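Local atomic coordinates of CBS domain-containing protein CBSX1, chloroplastic (Arabidopsis thaliana, PDB entry 4GQW), a protein that probably regulates thioredoxin in the chloroplast through a pair of CBS domains, modules that in many relatives bind adenosine nucleotides. Residues Phe10-Glu15 / Arg134-Arg139; Leu17-Pro22 / Glu46-Val51; Gly40-Asp45 / Gly126-Ile131. All blocks are in the same frame, centred on the assembly; numbering follows the deposited sequence.

Contact 1: Phe10-Glu15 / Arg134-Arg139; sequences FMTKKE and RGNVVR
Asn136 leans out of helix 134-142 against the backbone of Phe10, its CB 3.2 Å from Phe10 O and its CG 3.4 Å from the same oxygen. CG lies beside the Asn136 backbone N and anti to its carbonyl carbon (chi1 -64°), which carries the amide past that oxygen to Thr12. There the two side chains cross at about a right angle, with Thr12 OG1 4.2 Å from Asn136 CG. The Thr12 hydroxyl, held next to its own backbone N (chi1 -54°), makes a weak hydrogen bond to Ile131 O. Phe10 approaches with the base of its side chain, CB standing 4.2 Å from Asn136 O, while its ring reaches Leu104 and Gln143. Behind the helix, Val137 packs on helix 104-113, and Asn136 itself touches Arg37 of the second subunit. Cutting Asn136 back to an alanine would probably strip away the group packed against Phe10 O, leave the Thr12 hydroxyl without its amide neighbour and open a gap beside it. The contact thus sets a polar amide and a hydroxyl where the N-terminal strand of the first CBS repeat meets the last helix of the second, and it relies little on apolar packing.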
ATOM      1  N   PHE A  10       7.410   9.227 -15.250  1.00 92.10           N
ATOM      2  CA  PHE A  10       7.257   9.178 -13.801  1.00 99.02           C
ATOM      3  C   PHE A  10       6.814   7.823 -13.261  1.00 95.96           C
ATOM      4  O   PHE A  10       6.611   7.668 -12.059  1.00104.06           O
ATOM      5  CB  PHE A  10       6.302  10.278 -13.339  1.00 90.88           C
ATOM      6  CG  PHE A  10       6.798  11.663 -13.633  1.00104.15           C
ATOM      7  CD1 PHE A  10       7.701  12.282 -12.785  1.00103.89           C
ATOM      8  CD2 PHE A  10       6.372  12.341 -14.764  1.00110.08           C
ATOM      9  CE1 PHE A  10       8.162  13.553 -13.053  1.00108.18           C
ATOM     10  CE2 PHE A  10       6.829  13.612 -15.037  1.00110.28           C
ATOM     11  CZ  PHE A  10       7.726  14.219 -14.180  1.00111.22           C
ATOM     12  N   MET A  11       6.679   6.841 -14.144  1.00100.75           N
ATOM     13  CA  MET A  11       6.226   5.515 -13.734  1.00 98.24           C
ATOM     14  C   MET A  11       7.339   4.740 -13.049  1.00105.92           C
ATOM     15  O   MET A  11       8.471   5.209 -12.963  1.00108.72           O
ATOM     16  CB  MET A  11       5.749   4.726 -14.950  1.00 91.25           C
ATOM     17  CG  MET A  11       6.882   4.232 -15.819  1.00 87.92           C
ATOM     18  SD  MET A  11       6.319   3.351 -17.278  1.00 90.33           S
ATOM     19  CE  MET A  11       7.891   2.875 -17.977  1.00101.40           C
ATOM     20  N   THR A  12       7.010   3.550 -12.561  1.00106.95           N
ATOM     21  CA  THR A  12       8.023   2.648 -12.034  1.00109.91           C
ATOM     22  C   THR A  12       8.543   1.767 -13.166  1.00107.77           C
ATOM     23  O   THR A  12       7.779   1.042 -13.801  1.00105.84           O
ATOM     24  CB  THR A  12       7.474   1.770 -10.894  1.00112.94           C
ATOM     25  OG1 THR A  12       6.883   2.602  -9.886  1.00107.67           O
ATOM     26  CG2 THR A  12       8.593   0.950 -10.273  1.00107.48           C
ATOM     27  N   LYS A  13       9.847   1.838 -13.413  1.00113.93           N
ATOM     28  CA  LYS A  13      10.458   1.179 -14.565  1.00120.52           C
ATOM     29  C   LYS A  13      10.407  -0.346 -14.473  1.00119.41           C
ATOM     30  O   LYS A  13      10.217  -0.905 -13.394  1.00116.49           O
ATOM     31  CB  LYS A  13      11.904   1.648 -14.740  1.00131.06           C
ATOM     32  CG  LYS A  13      12.136   3.113 -14.386  1.00137.23           C
ATOM     33  CD  LYS A  13      11.314   4.050 -15.254  1.00137.19           C
ATOM     34  CE  LYS A  13      11.498   5.496 -14.827  1.00136.85           C
ATOM     35  NZ  LYS A  13      10.679   6.424 -15.654  1.00128.08           N
ATOM     36  N   LYS A  14      10.596  -1.007 -15.613  1.00114.92           N
ATOM     37  CA  LYS A  14      10.452  -2.459 -15.725  1.00117.53           C
ATOM     38  C   LYS A  14      11.387  -3.263 -14.827  1.00125.42           C
ATOM     39  O   LYS A  14      10.955  -4.204 -14.162  1.00126.33           O
ATOM     40  CB  LYS A  14      10.647  -2.907 -17.174  1.00113.57           C
ATOM     41  CG  LYS A  14      10.629  -4.416 -17.350  1.00117.18           C
ATOM     42  CD  LYS A  14      10.871  -4.818 -18.794  1.00116.70           C
ATOM     43  CE  LYS A  14      10.943  -6.331 -18.940  1.00124.75           C
ATOM     44  NZ  LYS A  14      11.136  -6.747 -20.356  1.00129.59           N
ATOM     45  N   GLU A  15      12.667  -2.904 -14.825  1.00118.17           N
ATOM     46  CA  GLU A  15      13.660  -3.640 -14.053  1.00130.65           C
ATOM     47  C   GLU A  15      13.335  -3.566 -12.568  1.00135.45           C
ATOM     48  O   GLU A  15      13.543  -4.523 -11.824  1.00143.96           O
ATOM     49  CB  GLU A  15      15.055  -3.073 -14.300  1.00140.09           C
ATOM     50  CG  GLU A  15      15.299  -2.623 -15.728  1.00148.34           C
ATOM     51  CD  GLU A  15      15.850  -1.213 -15.798  1.00154.69           C
ATOM     52  OE1 GLU A  15      15.823  -0.510 -14.763  1.00154.12           O
ATOM     53  OE2 GLU A  15      16.312  -0.806 -16.885  1.00156.49           O
ATOM     54  N   ARG A 134      -0.188   6.321  -7.622  1.00 93.12           N
ATOM     55  CA  ARG A 134      -0.645   7.597  -7.100  1.00 99.58           C
ATOM     56  C   ARG A 134       0.533   8.363  -6.519  1.00103.37           C
ATOM     57  O   ARG A 134       0.641   9.584  -6.669  1.00103.30           O
ATOM     58  CB  ARG A 134      -1.697   7.361  -6.024  1.00 94.43           C
ATOM     59  CG  ARG A 134      -2.341   8.621  -5.514  1.00 98.65           C
ATOM     60  CD  ARG A 134      -3.507   8.286  -4.619  1.00107.45           C
ATOM     61  NE  ARG A 134      -4.584   7.636  -5.358  1.00104.97           N
ATOM     62  CZ  ARG A 134      -5.627   7.050  -4.785  1.00105.89           C
ATOM     63  NH1 ARG A 134      -5.728   7.027  -3.464  1.00107.28           N
ATOM     64  NH2 ARG A 134      -6.567   6.482  -5.529  1.00100.12           N
ATOM     65  N   GLY A 135       1.423   7.626  -5.861  1.00 91.56           N
ATOM     66  CA  GLY A 135       2.627   8.199  -5.298  1.00 94.55           C
ATOM     67  C   GLY A 135       3.530   8.749  -6.377  1.00103.37           C
ATOM     68  O   GLY A 135       4.213   9.748  -6.169  1.00102.66           O
ATOM     69  N   ASN A 136       3.537   8.092  -7.533  1.00107.86           N
ATOM     70  CA  ASN A 136       4.308   8.577  -8.670  1.00 99.46           C
ATOM     71  C   ASN A 136       3.776   9.917  -9.153  1.00100.27           C
ATOM     72  O   ASN A 136       4.541  10.791  -9.554  1.00 98.40           O
ATOM     73  CB  ASN A 136       4.289   7.565  -9.816  1.00 85.45           C
ATOM     74  CG  ASN A 136       4.954   6.262  -9.450  1.00101.21           C
ATOM     75  OD1 ASN A 136       4.589   5.200  -9.950  1.00104.85           O
ATOM     76  ND2 ASN A 136       5.940   6.336  -8.564  1.00101.09           N
ATOM     77  N   VAL A 137       2.458  10.074  -9.111  1.00 95.95           N
ATOM     78  CA  VAL A 137       1.825  11.316  -9.527  1.00100.53           C
ATOM     79  C   VAL A 137       2.138  12.423  -8.537  1.00101.36           C
ATOM     80  O   VAL A 137       2.467  13.543  -8.934  1.00104.47           O
ATOM     81  CB  VAL A 137       0.299  11.158  -9.643  1.00 98.06           C
ATOM     82  CG1 VAL A 137      -0.354  12.501  -9.910  1.00102.84           C
ATOM     83  CG2 VAL A 137      -0.038  10.174 -10.745  1.00 97.84           C
ATOM     84  N   VAL A 138       2.040  12.105  -7.249  1.00 94.31           N
ATOM     85  CA  VAL A 138       2.354  13.072  -6.207  1.00 91.61           C
ATOM     86  C   VAL A 138       3.803  13.527  -6.320  1.00 96.19           C
ATOM     87  O   VAL A 138       4.096  14.721  -6.245  1.00101.31           O
ATOM     88  CB  VAL A 138       2.120  12.486  -4.806  1.00 97.31           C
ATOM     89  CG1 VAL A 138       2.512  13.493  -3.741  1.00100.58           C
ATOM     90  CG2 VAL A 138       0.669  12.082  -4.646  1.00 96.83           C
ATOM     91  N   ARG A 139       4.703  12.568  -6.515  1.00103.45           N
ATOM     92  CA  ARG A 139       6.117  12.864  -6.697  1.00106.80           C
ATOM     93  C   ARG A 139       6.333  13.739  -7.918  1.00110.52           C
ATOM     94  O   ARG A 139       7.128  14.678  -7.882  1.00111.23           O
ATOM     95  CB  ARG A 139       6.924  11.577  -6.841  1.00103.67           C
ATOM     96  CG  ARG A 139       8.322  11.808  -7.383  1.00105.41           C
ATOM     97  CD  ARG A 139       9.267  10.689  -7.011  1.00107.69           C
ATOM     98  NE  ARG A 139       8.816   9.401  -7.524  1.00128.08           N
ATOM     99  CZ  ARG A 139       8.961   8.253  -6.874  1.00136.16           C
ATOM    100  NH1 ARG A 139       9.541   8.232  -5.681  1.00134.72           N
ATOM    101  NH2 ARG A 139       8.526   7.124  -7.410  1.00133.27           N
TER

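Contact 2: Leu17-Pro22 / Glu46-Val51; sequences LHVVKP and EDWKLV
Lys21 and Glu46 form a salt bridge at the protein surface, Lys21 NZ donating to Glu46 OE1 at 2.9 Å. The ammonium comes to the syn side of that oxygen but 34° out of the carboxylate plane. The lysine is extended beyond CG, whereas Glu46 folds at its second torsion (chi2 -62°), and the chains cross at about a right angle. Glu46 OE2 rests 3.6 Å from Lys21 CD, so the carboxylate also lies against the aliphatic part of its partner. Two separate apolar touches complete the contact: Val19 CG2 meets Trp48 CH2 obliquely at 4.0 Å, and Pro22 CG meets Val51 CG1 at 3.8 Å. Lys21 O accepts from Thr24 OG1, and Asp45 OD2 takes the N-H of Lys49 and, weakly, that of Asp47, bracing the turn from within. The Trp48 indole has a cation-pi partner in Lys14, and its backbone pairs with Leu128 of strand 128-133. Residues 46-49 form the turn of the hairpin between strands 40-44 and 50-55, in which Val51 pairs with Val43. Residues 17-22 run as an irregular strip along strand 40-44, where Val20 hydrogen-bonds to the backbones of Pro42 and Ile44, before helix 26-35 begins.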
ATOM      1  N   LEU A  17      10.505  -3.438 -11.249  1.00118.28           N
ATOM      2  CA  LEU A  17       9.204  -4.029 -10.972  1.00118.52           C
ATOM      3  C   LEU A  17       9.359  -5.398 -10.329  1.00114.14           C
ATOM      4  O   LEU A  17      10.355  -6.089 -10.538  1.00119.25           O
ATOM      5  CB  LEU A  17       8.380  -4.161 -12.254  1.00112.52           C
ATOM      6  CG  LEU A  17       7.795  -2.888 -12.867  1.00108.75           C
ATOM      7  CD1 LEU A  17       6.979  -3.239 -14.093  1.00105.20           C
ATOM      8  CD2 LEU A  17       6.944  -2.152 -11.851  1.00104.87           C
ATOM      9  N   HIS A  18       8.357  -5.781  -9.548  1.00111.26           N
ATOM     10  CA  HIS A  18       8.311  -7.109  -8.954  1.00117.06           C
ATOM     11  C   HIS A  18       7.053  -7.810  -9.435  1.00110.83           C
ATOM     12  O   HIS A  18       5.970  -7.613  -8.883  1.00111.06           O
ATOM     13  CB  HIS A  18       8.315  -7.017  -7.430  1.00113.65           C
ATOM     14  CG  HIS A  18       9.519  -6.319  -6.873  1.00116.84           C
ATOM     15  ND1 HIS A  18       9.481  -5.025  -6.407  1.00116.72           N
ATOM     16  CD2 HIS A  18      10.796  -6.740  -6.722  1.00119.53           C
ATOM     17  CE1 HIS A  18      10.683  -4.676  -5.984  1.00120.27           C
ATOM     18  NE2 HIS A  18      11.500  -5.697  -6.164  1.00126.95           N
ATOM     19  N   VAL A  19       7.197  -8.627 -10.470  1.00 97.01           N
ATOM     20  CA  VAL A  19       6.046  -9.262 -11.095  1.00 92.84           C
ATOM     21  C   VAL A  19       5.871 -10.709 -10.664  1.00100.60           C
ATOM     22  O   VAL A  19       6.616 -11.221  -9.834  1.00 99.22           O
ATOM     23  CB  VAL A  19       6.142  -9.218 -12.629  1.00 92.78           C
ATOM     24  CG1 VAL A  19       6.156  -7.777 -13.112  1.00 87.29           C
ATOM     25  CG2 VAL A  19       7.382  -9.962 -13.103  1.00 97.21           C
ATOM     26  N   VAL A  20       4.878 -11.360 -11.253  1.00105.88           N
ATOM     27  CA  VAL A  20       4.548 -12.735 -10.927  1.00108.99           C
ATOM     28  C   VAL A  20       3.856 -13.357 -12.140  1.00110.44           C
ATOM     29  O   VAL A  20       3.209 -12.656 -12.909  1.00110.95           O
ATOM     30  CB  VAL A  20       3.661 -12.792  -9.654  1.00102.95           C
ATOM     31  CG1 VAL A  20       2.457 -13.693  -9.842  1.00106.11           C
ATOM     32  CG2 VAL A  20       4.485 -13.224  -8.452  1.00 97.67           C
ATOM     33  N   LYS A  21       4.026 -14.660 -12.335  1.00100.05           N
ATOM     34  CA  LYS A  21       3.407 -15.342 -13.466  1.00106.43           C
ATOM     35  C   LYS A  21       2.215 -16.160 -12.980  1.00102.67           C
ATOM     36  O   LYS A  21       2.097 -16.419 -11.790  1.00103.91           O
ATOM     37  CB  LYS A  21       4.442 -16.223 -14.166  1.00101.46           C
ATOM     38  CG  LYS A  21       5.720 -15.461 -14.458  1.00109.98           C
ATOM     39  CD  LYS A  21       6.633 -16.171 -15.435  1.00116.50           C
ATOM     40  CE  LYS A  21       7.881 -15.336 -15.660  1.00112.02           C
ATOM     41  NZ  LYS A  21       8.786 -15.899 -16.691  1.00114.81           N
ATOM     42  N   PRO A  22       1.311 -16.552 -13.892  1.00110.42           N
ATOM     43  CA  PRO A  22       0.171 -17.366 -13.452  1.00108.43           C
ATOM     44  C   PRO A  22       0.609 -18.727 -12.917  1.00122.03           C
ATOM     45  O   PRO A  22      -0.166 -19.402 -12.242  1.00121.89           O
ATOM     46  CB  PRO A  22      -0.640 -17.560 -14.738  1.00111.16           C
ATOM     47  CG  PRO A  22      -0.227 -16.456 -15.624  1.00114.06           C
ATOM     48  CD  PRO A  22       1.209 -16.193 -15.316  1.00107.56           C
ATOM     49  N   GLU A  46       4.979 -15.521 -20.247  1.00101.12           N
ATOM     50  CA  GLU A  46       6.391 -15.764 -20.508  1.00101.22           C
ATOM     51  C   GLU A  46       6.941 -14.779 -21.536  1.00112.84           C
ATOM     52  O   GLU A  46       8.150 -14.556 -21.617  1.00104.53           O
ATOM     53  CB  GLU A  46       6.604 -17.205 -20.974  1.00111.49           C
ATOM     54  CG  GLU A  46       5.938 -18.256 -20.090  1.00112.20           C
ATOM     55  CD  GLU A  46       6.468 -18.263 -18.672  1.00112.46           C
ATOM     56  OE1 GLU A  46       7.620 -17.833 -18.458  1.00117.75           O
ATOM     57  OE2 GLU A  46       5.731 -18.702 -17.765  1.00109.20           O
ATOM     58  N   ASP A  47       6.040 -14.183 -22.310  1.00122.12           N
ATOM     59  CA  ASP A  47       6.416 -13.188 -23.307  1.00126.51           C
ATOM     60  C   ASP A  47       6.307 -11.779 -22.729  1.00116.96           C
ATOM     61  O   ASP A  47       6.252 -10.798 -23.469  1.00113.36           O
ATOM     62  CB  ASP A  47       5.543 -13.329 -24.555  1.00123.71           C
ATOM     63  CG  ASP A  47       5.698 -14.681 -25.224  1.00130.31           C
ATOM     64  OD1 ASP A  47       4.672 -15.276 -25.616  1.00135.46           O
ATOM     65  OD2 ASP A  47       6.847 -15.149 -25.358  1.00130.06           O
ATOM     66  N   TRP A  48       6.277 -11.700 -21.401  1.00105.60           N
ATOM     67  CA  TRP A  48       6.214 -10.432 -20.673  1.00 97.07           C
ATOM     68  C   TRP A  48       5.006  -9.565 -21.012  1.00108.14           C
ATOM     69  O   TRP A  48       5.056  -8.341 -20.891  1.00105.58           O
ATOM     70  CB  TRP A  48       7.508  -9.635 -20.846  1.00 97.80           C
ATOM     71  CG  TRP A  48       8.468  -9.829 -19.725  1.00110.98           C
ATOM     72  CD1 TRP A  48       9.437 -10.782 -19.630  1.00119.03           C
ATOM     73  CD2 TRP A  48       8.547  -9.054 -18.525  1.00109.15           C
ATOM     74  NE1 TRP A  48      10.119 -10.648 -18.446  1.00117.32           N
ATOM     75  CE2 TRP A  48       9.591  -9.593 -17.750  1.00112.21           C
ATOM     76  CE3 TRP A  48       7.837  -7.957 -18.031  1.00107.70           C
ATOM     77  CZ2 TRP A  48       9.944  -9.070 -16.510  1.00113.38           C
ATOM     78  CZ3 TRP A  48       8.189  -7.441 -16.803  1.00105.72           C
ATOM     79  CH2 TRP A  48       9.232  -7.996 -16.056  1.00106.84           C
ATOM     80  N   LYS A  49       3.918 -10.201 -21.427  1.00135.99           N
ATOM     81  CA  LYS A  49       2.679  -9.481 -21.680  1.00 93.00           C
ATOM     82  C   LYS A  49       1.763  -9.562 -20.465  1.00107.33           C
ATOM     83  O   LYS A  49       1.572 -10.635 -19.891  1.00108.16           O
ATOM     84  CB  LYS A  49       1.980 -10.042 -22.917  1.00105.35           C
ATOM     85  CG  LYS A  49       2.777  -9.872 -24.194  1.00124.59           C
ATOM     86  CD  LYS A  49       2.004 -10.361 -25.406  1.00138.27           C
ATOM     87  CE  LYS A  49       2.797 -10.126 -26.683  1.00146.27           C
ATOM     88  NZ  LYS A  49       2.109 -10.640 -27.896  1.00153.36           N
ATOM     89  N   LEU A  50       1.207  -8.419 -20.076  1.00132.74           N
ATOM     90  CA  LEU A  50       0.341  -8.335 -18.908  1.00107.77           C
ATOM     91  C   LEU A  50      -0.860  -9.260 -19.053  1.00 94.63           C
ATOM     92  O   LEU A  50      -1.572  -9.217 -20.054  1.00 94.50           O
ATOM     93  CB  LEU A  50      -0.134  -6.897 -18.705  1.00107.44           C
ATOM     94  CG  LEU A  50      -0.935  -6.615 -17.435  1.00 98.11           C
ATOM     95  CD1 LEU A  50      -0.025  -6.642 -16.224  1.00 93.41           C
ATOM     96  CD2 LEU A  50      -1.648  -5.278 -17.542  1.00 97.54           C
ATOM     97  N   VAL A  51      -1.079 -10.105 -18.053  1.00 82.64           N
ATOM     98  CA  VAL A  51      -2.175 -11.058 -18.124  1.00 90.38           C
ATOM     99  C   VAL A  51      -3.133 -10.892 -16.947  1.00 86.55           C
ATOM    100  O   VAL A  51      -4.240 -11.428 -16.957  1.00 89.97           O
ATOM    101  CB  VAL A  51      -1.660 -12.513 -18.231  1.00106.55           C
ATOM    102  CG1 VAL A  51      -1.203 -13.027 -16.882  1.00113.30           C
ATOM    103  CG2 VAL A  51      -2.730 -13.417 -18.814  1.00114.46           C
TER

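Contact 3: Gly40-Asp45 / Gly126-Ile131; sequences GFPVID and GKLVGI
The small, puckered ring of Pro42 meets Leu128 and Ile131 at adjoining atoms. Leu128 CD2 lies 3.7 Å from Pro42 CG and 3.8 Å from Pro42 CB, whereas Ile131 CD1 lies against CG and CD, 3.6 Å from Pro42 CD, so the two methyls meet the ring together at CG. The truly flat ring, that of Phe41, is turned away onto Ala29, Leu32 and Leu33 of helix 26-35 and takes no part. Val19 and Leu50 pack on the same proline from outside the two segments. The leucine crosses the ring at about a right angle and the isoleucine obliquely. Leu128 CG stands anti to the backbone N (chi1 178°), which carries the isobutyl end toward strand 40-44, where CD2 touches both Pro42 and, at 3.6 Å, Ile44 CG2. Strands 40-44 and 128-131 run almost antiparallel, at 167°, but their axes stay 9.5 Å apart and these two strands meet through side chains alone. A classic beta bulge at Val129 and Gly130, opposite Val121, lies between the two residues that face Pro42. Methyls and a proline ring, three of the four residues buried, make this a hydrophobic seam between the sheets of the two CBS repeats, as expected of a CBS pair.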
ATOM      1  N   GLY A  40       0.762  -6.209  -3.743  1.00106.53           N
ATOM      2  CA  GLY A  40       0.376  -6.954  -4.926  1.00 98.56           C
ATOM      3  C   GLY A  40       1.326  -6.775  -6.091  1.00 99.46           C
ATOM      4  O   GLY A  40       2.236  -5.950  -6.041  1.00100.33           O
ATOM      5  N   PHE A  41       1.115  -7.560  -7.142  1.00103.01           N
ATOM      6  CA  PHE A  41       1.898  -7.434  -8.364  1.00108.72           C
ATOM      7  C   PHE A  41       1.025  -7.527  -9.598  1.00100.23           C
ATOM      8  O   PHE A  41      -0.109  -8.007  -9.539  1.00 91.87           O
ATOM      9  CB  PHE A  41       2.959  -8.533  -8.483  1.00112.97           C
ATOM     10  CG  PHE A  41       3.145  -9.352  -7.251  1.00115.96           C
ATOM     11  CD1 PHE A  41       4.208  -9.102  -6.406  1.00122.39           C
ATOM     12  CD2 PHE A  41       2.288 -10.399  -6.959  1.00114.29           C
ATOM     13  CE1 PHE A  41       4.403  -9.863  -5.283  1.00123.90           C
ATOM     14  CE2 PHE A  41       2.475 -11.161  -5.833  1.00122.29           C
ATOM     15  CZ  PHE A  41       3.535 -10.894  -4.996  1.00122.64           C
ATOM     16  N   PRO A  42       1.560  -7.067 -10.734  1.00 91.77           N
ATOM     17  CA  PRO A  42       0.982  -7.401 -12.032  1.00 89.69           C
ATOM     18  C   PRO A  42       1.393  -8.807 -12.426  1.00 84.94           C
ATOM     19  O   PRO A  42       2.468  -9.267 -12.047  1.00 87.44           O
ATOM     20  CB  PRO A  42       1.630  -6.382 -12.970  1.00 90.82           C
ATOM     21  CG  PRO A  42       2.925  -6.075 -12.329  1.00 96.26           C
ATOM     22  CD  PRO A  42       2.650  -6.085 -10.858  1.00 95.00           C
ATOM     23  N   VAL A  43       0.533  -9.483 -13.173  1.00 90.22           N
ATOM     24  CA  VAL A  43       0.808 -10.835 -13.617  1.00 89.04           C
ATOM     25  C   VAL A  43       1.045 -10.853 -15.118  1.00 93.94           C
ATOM     26  O   VAL A  43       0.197 -10.407 -15.899  1.00 96.06           O
ATOM     27  CB  VAL A  43      -0.342 -11.787 -13.273  1.00 88.17           C
ATOM     28  CG1 VAL A  43       0.093 -13.228 -13.470  1.00 96.23           C
ATOM     29  CG2 VAL A  43      -0.788 -11.563 -11.845  1.00 78.65           C
ATOM     30  N   ILE A  44       2.209 -11.362 -15.506  1.00103.09           N
ATOM     31  CA  ILE A  44       2.600 -11.451 -16.903  1.00 95.99           C
ATOM     32  C   ILE A  44       2.763 -12.898 -17.329  1.00 98.81           C
ATOM     33  O   ILE A  44       2.892 -13.794 -16.495  1.00103.23           O
ATOM     34  CB  ILE A  44       3.955 -10.779 -17.144  1.00102.72           C
ATOM     35  CG1 ILE A  44       5.035 -11.488 -16.324  1.00 95.44           C
ATOM     36  CG2 ILE A  44       3.884  -9.306 -16.798  1.00 95.04           C
ATOM     37  CD1 ILE A  44       6.431 -10.997 -16.582  1.00 99.04           C
ATOM     38  N   ASP A  45       2.772 -13.120 -18.638  1.00 92.02           N
ATOM     39  CA  ASP A  45       3.091 -14.433 -19.173  1.00102.02           C
ATOM     40  C   ASP A  45       4.589 -14.542 -19.441  1.00105.42           C
ATOM     41  O   ASP A  45       5.379 -13.755 -18.922  1.00 91.59           O
ATOM     42  CB  ASP A  45       2.260 -14.754 -20.424  1.00106.45           C
ATOM     43  CG  ASP A  45       2.490 -13.779 -21.565  1.00109.64           C
ATOM     44  OD1 ASP A  45       1.788 -13.911 -22.590  1.00112.87           O
ATOM     45  OD2 ASP A  45       3.355 -12.886 -21.456  1.00107.03           O
ATOM     46  N   GLY A 126       1.724  -4.677 -26.142  1.00118.69           N
ATOM     47  CA  GLY A 126       1.012  -5.252 -25.017  1.00105.59           C
ATOM     48  C   GLY A 126       1.943  -5.723 -23.919  1.00 98.72           C
ATOM     49  O   GLY A 126       1.503  -6.285 -22.917  1.00100.88           O
ATOM     50  N   LYS A 127       3.237  -5.493 -24.113  1.00112.45           N
ATOM     51  CA  LYS A 127       4.246  -5.871 -23.134  1.00106.90           C
ATOM     52  C   LYS A 127       4.198  -4.944 -21.932  1.00106.98           C
ATOM     53  O   LYS A 127       4.187  -3.727 -22.086  1.00103.65           O
ATOM     54  CB  LYS A 127       5.642  -5.803 -23.756  1.00104.13           C
ATOM     55  CG  LYS A 127       6.240  -7.147 -24.138  1.00118.12           C
ATOM     56  CD  LYS A 127       7.760  -7.052 -24.224  1.00120.68           C
ATOM     57  CE  LYS A 127       8.408  -8.418 -24.353  1.00125.09           C
ATOM     58  NZ  LYS A 127       9.889  -8.343 -24.217  1.00127.17           N
ATOM     59  N   LEU A 128       4.183  -5.517 -20.734  1.00101.69           N
ATOM     60  CA  LEU A 128       4.227  -4.715 -19.522  1.00 98.65           C
ATOM     61  C   LEU A 128       5.589  -4.047 -19.413  1.00103.72           C
ATOM     62  O   LEU A 128       6.618  -4.722 -19.356  1.00 98.37           O
ATOM     63  CB  LEU A 128       3.978  -5.581 -18.291  1.00100.20           C
ATOM     64  CG  LEU A 128       4.060  -4.843 -16.954  1.00 96.40           C
ATOM     65  CD1 LEU A 128       2.897  -3.874 -16.803  1.00 83.04           C
ATOM     66  CD2 LEU A 128       4.088  -5.831 -15.802  1.00 83.80           C
ATOM     67  N   VAL A 129       5.598  -2.720 -19.388  1.00108.61           N
ATOM     68  CA  VAL A 129       6.857  -1.988 -19.341  1.00105.37           C
ATOM     69  C   VAL A 129       6.995  -1.122 -18.095  1.00 98.66           C
ATOM     70  O   VAL A 129       8.048  -0.529 -17.864  1.00 96.47           O
ATOM     71  CB  VAL A 129       7.067  -1.116 -20.597  1.00107.65           C
ATOM     72  CG1 VAL A 129       7.308  -1.995 -21.819  1.00100.46           C
ATOM     73  CG2 VAL A 129       5.877  -0.195 -20.816  1.00107.59           C
ATOM     74  N   GLY A 130       5.939  -1.044 -17.291  1.00 91.66           N
ATOM     75  CA  GLY A 130       6.021  -0.288 -16.054  1.00 89.85           C
ATOM     76  C   GLY A 130       4.753  -0.263 -15.228  1.00 97.35           C
ATOM     77  O   GLY A 130       3.794  -0.970 -15.523  1.00 86.71           O
ATOM     78  N   ILE A 131       4.762   0.552 -14.176  1.00 93.14           N
ATOM     79  CA  ILE A 131       3.586   0.776 -13.340  1.00 89.45           C
ATOM     80  C   ILE A 131       3.557   2.219 -12.846  1.00 89.82           C
ATOM     81  O   ILE A 131       4.516   2.693 -12.239  1.00 96.57           O
ATOM     82  CB  ILE A 131       3.580  -0.137 -12.097  1.00 97.54           C
ATOM     83  CG1 ILE A 131       3.315  -1.594 -12.487  1.00 92.57           C
ATOM     84  CG2 ILE A 131       2.521   0.317 -11.114  1.00 93.53           C
ATOM     85  CD1 ILE A 131       3.237  -2.519 -11.304  1.00 98.91           C
TER

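Overall arrangement
From the N terminus, residues 10-15 open contact 1, which closes only at residues 134-139 near the end of the modelled chain, so the other two contacts fall within its span. Residues 17-22 follow and close contact 2 at 46-51, round helix 26-35 and strand 40-44. Because contact 3 starts at 40-45, inside that loop, and ends at 126-131, beyond it, contacts 2 and 3 cross. Their centres lie about 5 Å apart, and strand 50-55 pairs with 40-44. Strand 128-133 runs straight into helix 134-142 and pairs with strand 12-13, linking contacts 3 and 1. Together they tie both ends of the chain and both CBS repeats into one unit.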